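PDB 1YZY: 3-oxo-tetronate kinase from Haemophilus influenzae, which phosphorylates 3-oxo-tetronate at the 4-position using ATP, as a member of the four-carbon acid sugar kinase family. Local coordinates for residues A[87-92]-A[156-161]; A[56-61]-A[94-99]; A[270-275]-A[305-310]; A[246-251]-A[347-352]. All coordinates share one frame; numbering follows the deposited sequence.

Contact 1: residues A[87-92]-A[156-161]; sequences STAKGN and MDAQAK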
loop_
_atom_site.group_PDB
_atom_site.type_symbol
_atom_site.label_atom_id
_atom_site.label_comp_id
_atom_site.label_asym_id
_atom_site.label_seq_id
_atom_site.Cartn_x
_atom_site.Cartn_y
_atom_site.Cartn_z
ATOM N N SER A 87 -12.948 -11.653 4.690
ATOM C CA SER A 87 -14.327 -11.222 4.901
ATOM C C SER A 87 -15.093 -12.265 5.725
ATOM O O SER A 87 -14.502 -13.210 6.257
ATOM C CB SER A 87 -15.017 -11.039 3.541
ATOM O OG SER A 87 -14.854 -12.191 2.714
ATOM N N THR A 88 -16.396 -12.035 5.885
ATOM C CA THR A 88 -17.309 -12.943 6.590
ATOM C C THR A 88 -18.639 -12.872 5.836
ATOM O O THR A 88 -18.736 -12.188 4.812
ATOM C CB THR A 88 -17.563 -12.539 8.069
ATOM O OG1 THR A 88 -18.233 -11.275 8.121
ATOM C CG2 THR A 88 -16.259 -12.472 8.855
ATOM N N ALA A 89 -19.661 -13.576 6.319
ATOM C CA ALA A 89 -20.961 -13.552 5.651
ATOM C C ALA A 89 -21.501 -12.122 5.522
ATOM O O ALA A 89 -22.408 -11.848 4.732
ATOM C CB ALA A 89 -21.937 -14.445 6.374
ATOM N N LYS A 90 -20.986 -11.226 6.355
ATOM C CA LYS A 90 -21.344 -9.812 6.294
ATOM C C LYS A 90 -20.132 -9.106 5.741
ATOM O O LYS A 90 -20.214 -7.894 5.575
ATOM C CB LYS A 90 -21.469 -9.261 7.713
ATOM C CG LYS A 90 -22.759 -9.715 8.403
ATOM C CD LYS A 90 -22.647 -9.780 9.923
ATOM C CE LYS A 90 -21.903 -11.031 10.375
ATOM N NZ LYS A 90 -22.045 -11.273 11.839
ATOM N N GLY A 91 -19.053 -9.839 5.454
ATOM C CA GLY A 91 -17.805 -9.326 4.907
ATOM C C GLY A 91 -18.134 -8.432 3.751
ATOM O O GLY A 91 -18.680 -8.847 2.734
ATOM N N ASN A 92 -17.741 -7.194 3.980
ATOM C CA ASN A 92 -17.960 -6.012 3.144
ATOM C C ASN A 92 -17.608 -6.129 1.670
ATOM O O ASN A 92 -17.897 -5.216 0.897
ATOM C CB ASN A 92 -17.181 -4.835 3.727
ATOM C CG ASN A 92 -17.485 -4.781 5.225
ATOM O OD1 ASN A 92 -18.557 -5.197 5.669
ATOM N ND2 ASN A 92 -16.535 -4.282 6.006
ATOM N N MET A 156 -18.513 -15.475 -1.859
ATOM C CA MET A 156 -19.152 -14.255 -2.316
ATOM C C MET A 156 -20.674 -14.310 -2.180
ATOM O O MET A 156 -21.305 -13.314 -1.807
ATOM C CB MET A 156 -18.759 -13.946 -3.763
ATOM C CG MET A 156 -19.368 -12.641 -4.302
ATOM S SD MET A 156 -18.802 -11.121 -3.511
ATOM C CE MET A 156 -19.648 -9.906 -4.525
ATOM N N ASP A 157 -21.259 -15.463 -2.491
ATOM C CA ASP A 157 -22.710 -15.639 -2.423
ATOM C C ASP A 157 -23.264 -15.413 -1.025
ATOM O O ASP A 157 -24.398 -14.961 -0.865
ATOM C CB ASP A 157 -23.115 -17.041 -2.899
ATOM C CG ASP A 157 -23.211 -17.159 -4.417
ATOM O OD1 ASP A 157 -23.043 -16.153 -5.144
ATOM O OD2 ASP A 157 -23.469 -18.286 -4.884
ATOM N N ALA A 158 -22.488 -15.793 -0.023
ATOM C CA ALA A 158 -22.889 -15.633 1.365
ATOM C C ALA A 158 -23.121 -14.171 1.753
ATOM O O ALA A 158 -24.067 -13.859 2.477
ATOM C CB ALA A 158 -21.844 -16.240 2.264
ATOM N N GLN A 159 -22.286 -13.282 1.225
ATOM C CA GLN A 159 -22.346 -11.852 1.531
ATOM C C GLN A 159 -22.843 -10.938 0.418
ATOM O O GLN A 159 -22.814 -9.710 0.568
ATOM C CB GLN A 159 -20.960 -11.363 1.953
ATOM C CG GLN A 159 -19.968 -11.916 0.941
ATOM C CD GLN A 159 -18.549 -11.509 1.219
ATOM O OE1 GLN A 159 -18.124 -10.431 0.825
ATOM N NE2 GLN A 159 -17.799 -12.378 1.880
ATOM N N ALA A 160 -23.255 -11.500 -0.711
ATOM C CA ALA A 160 -23.718 -10.673 -1.817
ATOM C C ALA A 160 -25.224 -10.744 -2.049
ATOM O O ALA A 160 -25.893 -11.667 -1.587
ATOM C CB ALA A 160 -22.970 -11.043 -3.088
ATOM N N LYS A 161 -25.759 -9.729 -2.724
ATOM C CA LYS A 161 -27.182 -9.669 -3.042
ATOM C C LYS A 161 -27.477 -10.462 -4.323
ATOM O O LYS A 161 -28.625 -10.827 -4.582
ATOM C CB LYS A 161 -27.633 -8.215 -3.236
ATOM C CG LYS A 161 -28.499 -7.648 -2.117
ATOM C CD LYS A 161 -27.689 -7.277 -0.887
ATOM C CE LYS A 161 -28.593 -6.838 0.264
ATOM N NZ LYS A 161 -29.346 -7.980 0.876
#

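Contact 2: residues A[56-61]-A[94-99]; sequences NEAIEQ and GPVTDA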
loop_
_atom_site.group_PDB
_atom_site.type_symbol
_atom_site.label_atom_id
_atom_site.label_comp_id
_atom_site.label_asym_id
_atom_site.label_seq_id
_atom_site.Cartn_x
_atom_site.Cartn_y
_atom_site.Cartn_z
ATOM N N ASN A 56 -22.154 -0.666 7.006
ATOM C CA ASN A 56 -22.717 0.558 6.432
ATOM C C ASN A 56 -21.715 1.695 6.346
ATOM O O ASN A 56 -21.906 2.647 5.589
ATOM C CB ASN A 56 -23.999 0.985 7.138
ATOM C CG ASN A 56 -25.238 0.471 6.425
ATOM O OD1 ASN A 56 -25.715 1.078 5.457
ATOM N ND2 ASN A 56 -25.740 -0.679 6.866
ATOM N N GLU A 57 -20.662 1.602 7.150
ATOM C CA GLU A 57 -19.588 2.584 7.121
ATOM C C GLU A 57 -18.756 2.296 5.868
ATOM O O GLU A 57 -18.504 3.192 5.058
ATOM C CB GLU A 57 -18.715 2.458 8.367
ATOM C CG GLU A 57 -19.246 3.207 9.573
ATOM C CD GLU A 57 -18.416 2.967 10.817
ATOM O OE1 GLU A 57 -17.163 2.909 10.704
ATOM O OE2 GLU A 57 -19.029 2.825 11.903
ATOM N N ALA A 58 -18.357 1.036 5.709
ATOM C CA ALA A 58 -17.580 0.593 4.549
ATOM C C ALA A 58 -18.283 1.001 3.256
ATOM O O ALA A 58 -17.656 1.501 2.330
ATOM C CB ALA A 58 -17.394 -0.907 4.591
ATOM N N ILE A 59 -19.597 0.803 3.202
ATOM C CA ILE A 59 -20.370 1.172 2.025
ATOM C C ILE A 59 -20.351 2.681 1.791
ATOM O O ILE A 59 -20.157 3.134 0.657
ATOM C CB ILE A 59 -21.835 0.672 2.134
ATOM C CG1 ILE A 59 -21.858 -0.856 2.126
ATOM C CG2 ILE A 59 -22.691 1.214 0.985
ATOM C CD1 ILE A 59 -23.238 -1.456 2.290
ATOM N N GLU A 60 -20.584 3.462 2.844
ATOM C CA GLU A 60 -20.599 4.917 2.710
ATOM C C GLU A 60 -19.239 5.476 2.314
ATOM O O GLU A 60 -19.149 6.349 1.462
ATOM C CB GLU A 60 -21.085 5.579 4.000
ATOM C CG GLU A 60 -21.271 7.099 3.893
ATOM C CD GLU A 60 -22.263 7.517 2.803
ATOM O OE1 GLU A 60 -23.173 6.723 2.464
ATOM O OE2 GLU A 60 -22.135 8.652 2.288
ATOM N N GLN A 61 -18.191 4.978 2.954
ATOM C CA GLN A 61 -16.827 5.411 2.674
ATOM C C GLN A 61 -16.416 5.089 1.244
ATOM O O GLN A 61 -15.802 5.917 0.558
ATOM C CB GLN A 61 -15.874 4.749 3.664
ATOM C CG GLN A 61 -16.181 5.129 5.113
ATOM C CD GLN A 61 -15.488 4.248 6.142
ATOM O OE1 GLN A 61 -14.744 3.324 5.803
ATOM N NE2 GLN A 61 -15.729 4.541 7.413
ATOM N N GLY A 94 -18.769 -8.164 -0.674
ATOM C CA GLY A 94 -20.019 -8.238 -1.418
ATOM C C GLY A 94 -20.861 -6.980 -1.336
ATOM O O GLY A 94 -21.332 -6.475 -2.359
ATOM N N PRO A 95 -21.149 -6.500 -0.118
ATOM C CA PRO A 95 -21.948 -5.281 0.054
ATOM C C PRO A 95 -21.366 -4.084 -0.711
ATOM O O PRO A 95 -22.102 -3.334 -1.356
ATOM C CB PRO A 95 -21.877 -5.060 1.556
ATOM C CG PRO A 95 -21.874 -6.485 2.088
ATOM C CD PRO A 95 -20.881 -7.145 1.184
ATOM N N VAL A 96 -20.049 -3.896 -0.605
ATOM C CA VAL A 96 -19.371 -2.792 -1.279
ATOM C C VAL A 96 -19.435 -2.933 -2.789
ATOM O O VAL A 96 -19.638 -1.944 -3.491
ATOM C CB VAL A 96 -17.895 -2.655 -0.819
ATOM C CG1 VAL A 96 -17.197 -1.566 -1.597
ATOM C CG2 VAL A 96 -17.841 -2.317 0.659
ATOM N N THR A 97 -19.240 -4.151 -3.289
ATOM C CA THR A 97 -19.296 -4.394 -4.730
ATOM C C THR A 97 -20.690 -4.035 -5.237
ATOM O O THR A 97 -20.846 -3.357 -6.261
ATOM C CB THR A 97 -18.973 -5.886 -5.073
ATOM O OG1 THR A 97 -17.637 -6.195 -4.668
ATOM C CG2 THR A 97 -19.087 -6.147 -6.569
ATOM N N ASP A 98 -21.706 -4.466 -4.499
ATOM C CA ASP A 98 -23.089 -4.189 -4.872
ATOM C C ASP A 98 -23.413 -2.707 -4.853
ATOM O O ASP A 98 -24.109 -2.212 -5.738
ATOM C CB ASP A 98 -24.036 -4.946 -3.959
ATOM C CG ASP A 98 -24.101 -6.405 -4.347
ATOM O OD1 ASP A 98 -23.990 -6.695 -5.558
ATOM O OD2 ASP A 98 -24.258 -7.257 -3.448
ATOM N N ALA A 99 -22.949 -2.016 -3.818
ATOM C CA ALA A 99 -23.184 -0.582 -3.695
ATOM C C ALA A 99 -22.527 0.138 -4.867
ATOM O O ALA A 99 -23.117 1.042 -5.454
ATOM C CB ALA A 99 -22.623 -0.079 -2.376
#

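Contact 3: residues A[270-275]-A[305-310]; sequences APHFQL and MVYATV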
loop_
_atom_site.group_PDB
_atom_site.type_symbol
_atom_site.label_atom_id
_atom_site.label_comp_id
_atom_site.label_asym_id
_atom_site.label_seq_id
_atom_site.Cartn_x
_atom_site.Cartn_y
_atom_site.Cartn_z
ATOM N N ALA A 270 27.967 8.103 7.366
ATOM C CA ALA A 270 27.512 9.488 7.530
ATOM C C ALA A 270 27.374 10.028 8.963
ATOM O O ALA A 270 27.460 9.278 9.939
ATOM C CB ALA A 270 26.184 9.667 6.772
ATOM N N PRO A 271 27.180 11.357 9.104
ATOM C CA PRO A 271 27.027 11.976 10.427
ATOM C C PRO A 271 25.869 11.305 11.158
ATOM O O PRO A 271 24.777 11.184 10.610
ATOM C CB PRO A 271 26.669 13.421 10.083
ATOM C CG PRO A 271 27.370 13.642 8.796
ATOM C CD PRO A 271 27.069 12.379 8.046
ATOM N N HIS A 272 26.095 10.888 12.391
ATOM C CA HIS A 272 25.052 10.216 13.141
ATOM C C HIS A 272 24.965 10.718 14.569
ATOM O O HIS A 272 25.973 10.874 15.260
ATOM C CB HIS A 272 25.296 8.711 13.126
ATOM C CG HIS A 272 26.706 8.332 13.456
ATOM N ND1 HIS A 272 27.739 8.468 12.554
ATOM C CD2 HIS A 272 27.257 7.838 14.588
ATOM C CE1 HIS A 272 28.867 8.074 13.117
ATOM N NE2 HIS A 272 28.604 7.685 14.352
ATOM N N PHE A 273 23.736 10.927 15.016
ATOM C CA PHE A 273 23.477 11.409 16.354
ATOM C C PHE A 273 22.446 10.478 16.966
ATOM O O PHE A 273 21.294 10.472 16.546
ATOM C CB PHE A 273 22.930 12.839 16.277
ATOM C CG PHE A 273 22.803 13.521 17.611
ATOM C CD1 PHE A 273 21.990 12.992 18.614
ATOM C CD2 PHE A 273 23.483 14.702 17.862
ATOM C CE1 PHE A 273 21.858 13.627 19.842
ATOM C CE2 PHE A 273 23.356 15.350 19.091
ATOM C CZ PHE A 273 22.542 14.810 20.081
ATOM N N GLN A 274 22.862 9.686 17.945
ATOM C CA GLN A 274 21.938 8.772 18.600
ATOM C C GLN A 274 20.971 9.507 19.529
ATOM O O GLN A 274 21.392 10.206 20.454
ATOM C CB GLN A 274 22.691 7.710 19.393
ATOM C CG GLN A 274 21.755 6.770 20.125
ATOM C CD GLN A 274 22.484 5.718 20.916
ATOM O OE1 GLN A 274 23.713 5.713 20.983
ATOM N NE2 GLN A 274 21.729 4.823 21.541
ATOM N N LEU A 275 19.678 9.341 19.277
ATOM C CA LEU A 275 18.647 9.973 20.084
ATOM C C LEU A 275 18.591 9.251 21.435
ATOM O O LEU A 275 18.304 8.052 21.495
ATOM C CB LEU A 275 17.298 9.890 19.354
ATOM C CG LEU A 275 16.109 10.767 19.768
ATOM C CD1 LEU A 275 15.082 10.741 18.655
ATOM C CD2 LEU A 275 15.475 10.307 21.080
ATOM N N MET A 305 22.084 11.451 10.104
ATOM C CA MET A 305 21.077 10.593 10.699
ATOM C C MET A 305 20.977 10.695 12.225
ATOM O O MET A 305 21.932 10.540 12.994
ATOM C CB MET A 305 21.398 9.124 10.377
ATOM C CG MET A 305 20.688 8.109 11.274
ATOM S SD MET A 305 20.961 6.397 10.807
ATOM C CE MET A 305 22.644 6.102 11.366
ATOM N N VAL A 306 19.740 10.968 12.636
ATOM C CA VAL A 306 19.258 11.049 14.008
ATOM C C VAL A 306 18.499 9.744 14.233
ATOM O O VAL A 306 17.490 9.494 13.569
ATOM C CB VAL A 306 18.317 12.225 14.301
ATOM C CG1 VAL A 306 18.061 12.302 15.787
ATOM C CG2 VAL A 306 18.910 13.521 13.805
ATOM N N TYR A 307 18.955 8.926 15.173
ATOM C CA TYR A 307 18.316 7.638 15.396
ATOM C C TYR A 307 18.052 7.209 16.829
ATOM O O TYR A 307 18.831 7.496 17.734
ATOM C CB TYR A 307 19.131 6.539 14.703
ATOM C CG TYR A 307 20.526 6.343 15.266
ATOM C CD1 TYR A 307 20.813 5.268 16.109
ATOM C CD2 TYR A 307 21.556 7.243 14.968
ATOM C CE1 TYR A 307 22.082 5.099 16.642
ATOM C CE2 TYR A 307 22.823 7.081 15.491
ATOM C CZ TYR A 307 23.081 6.010 16.330
ATOM O OH TYR A 307 24.334 5.866 16.878
ATOM N N ALA A 308 16.954 6.486 17.011
ATOM C CA ALA A 308 16.572 5.944 18.307
ATOM C C ALA A 308 16.902 4.446 18.287
ATOM O O ALA A 308 16.988 3.798 19.329
ATOM C CB ALA A 308 15.081 6.159 18.551
ATOM N N THR A 309 17.122 3.928 17.085
ATOM C CA THR A 309 17.440 2.523 16.853
ATOM C C THR A 309 18.526 1.908 17.739
ATOM O O THR A 309 19.705 2.267 17.642
ATOM C CB THR A 309 17.852 2.324 15.399
ATOM O OG1 THR A 309 16.793 2.775 14.549
ATOM C CG2 THR A 309 18.165 0.859 15.115
ATOM N N VAL A 310 18.116 0.972 18.592
ATOM C CA VAL A 310 19.020 0.241 19.481
ATOM C C VAL A 310 18.612 -1.231 19.448
ATOM O O VAL A 310 17.450 -1.550 19.172
ATOM C CB VAL A 310 18.966 0.738 20.955
ATOM C CG1 VAL A 310 19.660 2.069 21.090
ATOM C CG2 VAL A 310 17.530 0.822 21.446
#

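Contact 4: residues A[246-251]-A[347-352]; sequences GKTVVL and VTNFIT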
loop_
_atom_site.group_PDB
_atom_site.type_symbol
_atom_site.label_atom_id
_atom_site.label_comp_id
_atom_site.label_asym_id
_atom_site.label_seq_id
_atom_site.Cartn_x
_atom_site.Cartn_y
_atom_site.Cartn_z
ATOM N N GLY A 246 18.577 18.136 -3.212
ATOM C CA GLY A 246 18.139 18.977 -2.112
ATOM C C GLY A 246 18.684 18.448 -0.800
ATOM O O GLY A 246 19.440 17.475 -0.793
ATOM N N LYS A 247 18.379 19.129 0.300
ATOM C CA LYS A 247 18.845 18.702 1.621
ATOM C C LYS A 247 18.073 17.445 2.026
ATOM O O LYS A 247 16.865 17.380 1.830
ATOM C CB LYS A 247 18.601 19.809 2.655
ATOM C CG LYS A 247 19.020 21.209 2.215
ATOM C CD LYS A 247 20.527 21.327 2.053
ATOM C CE LYS A 247 20.899 22.616 1.334
ATOM N NZ LYS A 247 20.381 22.634 -0.072
ATOM N N THR A 248 18.747 16.496 2.666
ATOM C CA THR A 248 18.106 15.242 3.072
ATOM C C THR A 248 18.424 14.896 4.519
ATOM O O THR A 248 19.478 15.282 5.042
ATOM C CB THR A 248 18.579 14.063 2.155
ATOM O OG1 THR A 248 18.201 14.324 0.796
ATOM C CG2 THR A 248 17.987 12.728 2.600
ATOM N N VAL A 249 17.521 14.159 5.160
ATOM C CA VAL A 249 17.699 13.733 6.544
ATOM C C VAL A 249 17.129 12.327 6.770
ATOM O O VAL A 249 16.123 11.943 6.166
ATOM C CB VAL A 249 17.058 14.748 7.550
ATOM C CG1 VAL A 249 15.541 14.766 7.418
ATOM C CG2 VAL A 249 17.473 14.424 8.975
ATOM N N VAL A 250 17.828 11.549 7.587
ATOM C CA VAL A 250 17.419 10.193 7.928
ATOM C C VAL A 250 16.989 10.200 9.389
ATOM O O VAL A 250 17.751 10.622 10.263
ATOM C CB VAL A 250 18.597 9.175 7.757
ATOM C CG1 VAL A 250 18.199 7.802 8.264
ATOM C CG2 VAL A 250 19.021 9.082 6.300
ATOM N N LEU A 251 15.758 9.768 9.644
ATOM C CA LEU A 251 15.219 9.701 11.002
ATOM C C LEU A 251 14.822 8.246 11.274
ATOM O O LEU A 251 13.780 7.783 10.817
ATOM C CB LEU A 251 14.025 10.658 11.139
ATOM C CG LEU A 251 14.301 12.139 10.802
ATOM C CD1 LEU A 251 13.026 12.926 10.722
ATOM C CD2 LEU A 251 15.248 12.768 11.809
ATOM N N VAL A 347 14.650 21.512 4.416
ATOM C CA VAL A 347 14.974 20.124 4.087
ATOM C C VAL A 347 13.804 19.595 3.257
ATOM O O VAL A 347 12.645 19.764 3.639
ATOM C CB VAL A 347 15.185 19.263 5.354
ATOM C CG1 VAL A 347 15.227 17.780 4.995
ATOM C CG2 VAL A 347 16.486 19.660 6.038
ATOM N N THR A 348 14.109 19.008 2.102
ATOM C CA THR A 348 13.074 18.501 1.208
ATOM C C THR A 348 12.948 16.989 1.068
ATOM O O THR A 348 11.943 16.503 0.544
ATOM C CB THR A 348 13.177 19.142 -0.205
ATOM O OG1 THR A 348 14.523 19.066 -0.697
ATOM C CG2 THR A 348 12.732 20.586 -0.161
ATOM N N ASN A 349 13.927 16.247 1.573
ATOM C CA ASN A 349 13.901 14.789 1.479
ATOM C C ASN A 349 13.978 14.163 2.870
ATOM O O ASN A 349 14.913 14.434 3.631
ATOM C CB ASN A 349 15.083 14.273 0.641
ATOM C CG ASN A 349 15.182 14.927 -0.731
ATOM O OD1 ASN A 349 16.282 15.163 -1.232
ATOM N ND2 ASN A 349 14.044 15.167 -1.368
ATOM N N PHE A 350 13.002 13.322 3.204
ATOM C CA PHE A 350 12.977 12.656 4.506
ATOM C C PHE A 350 13.000 11.138 4.343
ATOM O O PHE A 350 12.161 10.565 3.654
ATOM C CB PHE A 350 11.724 13.047 5.291
ATOM C CG PHE A 350 11.640 14.507 5.618
ATOM C CD1 PHE A 350 11.966 14.964 6.892
ATOM C CD2 PHE A 350 11.230 15.425 4.661
ATOM C CE1 PHE A 350 11.886 16.322 7.209
ATOM C CE2 PHE A 350 11.147 16.779 4.960
ATOM C CZ PHE A 350 11.476 17.229 6.239
ATOM N N ILE A 351 13.962 10.491 4.985
ATOM C CA ILE A 351 14.089 9.041 4.927
ATOM C C ILE A 351 13.862 8.502 6.338
ATOM O O ILE A 351 14.718 8.635 7.205
ATOM C CB ILE A 351 15.496 8.631 4.421
ATOM C CG1 ILE A 351 15.761 9.262 3.050
ATOM C CG2 ILE A 351 15.617 7.113 4.336
ATOM C CD1 ILE A 351 17.151 9.033 2.543
ATOM N N THR A 352 12.689 7.935 6.574
ATOM C CA THR A 352 12.361 7.397 7.890
ATOM C C THR A 352 12.465 5.874 7.981
ATOM O O THR A 352 12.424 5.165 6.968
ATOM C CB THR A 352 10.948 7.841 8.326
ATOM O OG1 THR A 352 9.989 7.438 7.339
ATOM C CG2 THR A 352 10.888 9.366 8.468
#

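Contact 1: residues A[87-92]-A[156-161]
Q159, on the segment that carries helix 152-159, pushes its amide into the type I turn that runs from T88 to G91, just ahead of helix 93-104 in the sugar-binding domain. This is the tight part of the contact, and Q159 contributes far more buried surface than any other residue. Its CG sits between the backbone N and the carbonyl carbon (chi1 47°), and from that start the extended chain carries the amide across to S87. NE2 donates to S87 OG over 3.1 Å; the bond is nearly straight, 166° at the hydrogen, and OG lies in the amide plane. S87 OG is also bonded to F85 O, so the hydroxyl has two partners and in turn holds the Q159 amide. The other end of that amide is fixed as well: OE1 accepts from G94 N, in the first turn of helix 93-104. The 2.5 Å approach of Q159 OE1 to G91 O brings two acceptors together and is doubtful. Within the turn, T88 OG1 accepts from K90 N, an ST turn.

The other side of the contact is loose and faces solvent. A89 and A158, both exposed, face each other loosely, their CB atoms 4.5 Å apart, while the K90 side chain starts out away from the helix. Backbone meets backbone between the two regions, where A89 O takes a bent CA-H...O contact from Q159 CA at 3.2 Å.

Contact 2: residues A[56-61]-A[94-99]
P95 is the first residue of 94-99 to meet the other helix: its ring carbon CB lies 3.9 Å from I59 CD1, and the two side chains cross at about a right angle. I59 gets there through its longer branch. CG1 is anti to the carbonyl carbon (chi1 -66°) and carries CD1 toward the proline, which leaves CG2 for a different partner further along.

Next comes V96, where the two backbones are nearest: V96 CA lies 5.3 Å from I59 CA. The V96 CG2 methyl does the touching, lying 4.2 Å from A58 CB and just as far from A58 O; the small alanine side chain lets the valine come in close to the helix backbone. The helices, 55-71 and 93-104, belong to the sugar-binding domain, where V96 also reaches F79 of strand 77-80, one of its parallel strands. The segments run broadly the same way, with axes 9.1 Å apart at closest approach and 34° between them.

D98 belongs to another face of its helix, where OD1 forms a salt bridge with R192 and a hydrogen bond with Y193, and OD2 accepts from K161 N. One turn on from P95, A99 returns to the interface. A99 CB touches I59 CG2 at 3.6 Å, the branch that stands anti to the isoleucine's backbone N.

Contact 3: residues A[270-275]-A[305-310]
Strands 272-274 and 305-307 run parallel, 4.7 Å apart at their axes, joined by hydrogen bonds from M305 N to P271 O, F273 N to M305 O, Y307 N to F273 O and L275 N to Y307 O, the last modelled unusually short.

Y307 CG sits between its backbone N and carbonyl carbon (chi1 65°), which brings the phenol across toward the partner strand. Q274 CA lies over one ring face, 3.8 Å from the Y307 ring centroid and 18° off its normal, a CH-pi contact. Q274 CB, 3.5 Å from Y307 CZ, covers the same ring, and the Q274 amide plane lies 13° from the plane of the ring. Q274 NE2 packs on V310 CG1 at 3.5 Å.

This pair forms the outer edge of the parallel run of strands in the nucleotide-binding domain, 272-274 being outermost. H272 and M305 lie on the same face of the sheet as Y307 and Q274, with H272 CB 4.1 Å from M305 CE. On the opposite face of the sheet, F273 turns its ring to an edge-to-face contact with W293. The A308 side chain lies about 6 Å from that of T357, which probably binds ATP.

Contact 4: residues A[246-251]-A[347-352]
V249 lays its CG1 methyl against F350, 3.6 Å from CD1 of the ring, and touches V347 CG1 at 3.9 Å as well. That second methyl sits over one face of the F350 ring, toward its rim. V249 CG1 lies between its own backbone N and carbonyl carbon (chi1 67°), which points it into this cluster. L251 CD1 meets the same ring at its edge, near the ring plane.

On the other face of the sheet T248, N349, V250 and I351 lie side by side. T248 OG1 donates a weak hydrogen bond to N349 OD1 over 2.9 Å. The other T248 branch, CG2, packs on I351 CD1 at 3.8 Å, and V250 CG2 covers I351 CB at 4.0 Å.

The backbones pair as parallel strands: V249 N donates to N349 O, V249 O accepts from I351 N at 2.9 Å, and L251 N donates to I351 O. At the start, K247 O takes two donors, T348 N and N349 N, each at 3.2 Å. Toward the C-terminal end, T352 OG1 bonds to S358 OG, and the T352 side chain comes about 4 Å from that of T357, a probable ATP-binding residue.

In the nucleotide-binding domain these strands lie deep in the sheet, with 391-395 beyond 349-353 and 305-307 beyond 248-252. Helix 324-345 packs L342 against V249 and V347 on one face; on the other, helix 404-410 sets F405 against V250 and I351.

Overall arrangement
From the N terminus, helix 55-71 supplies the first half of contact 2. The chain then opens contact 1 at 87-92 before returning to close contact 2 at 94-99, and contact 1 closes only at 156-161, so the two loops cross. They also touch, the segment 156-161 meeting the start of helix 93-104. All this lies in the sugar-binding domain. Contact 4 opens at 246-251 in the nucleotide-binding domain and closes at 347-352, with contact 3 nested inside its loop; V306 N to V250 O joins them as neighbouring strands. Centres of contacts in different domains lie about 39 to 48 Å apart.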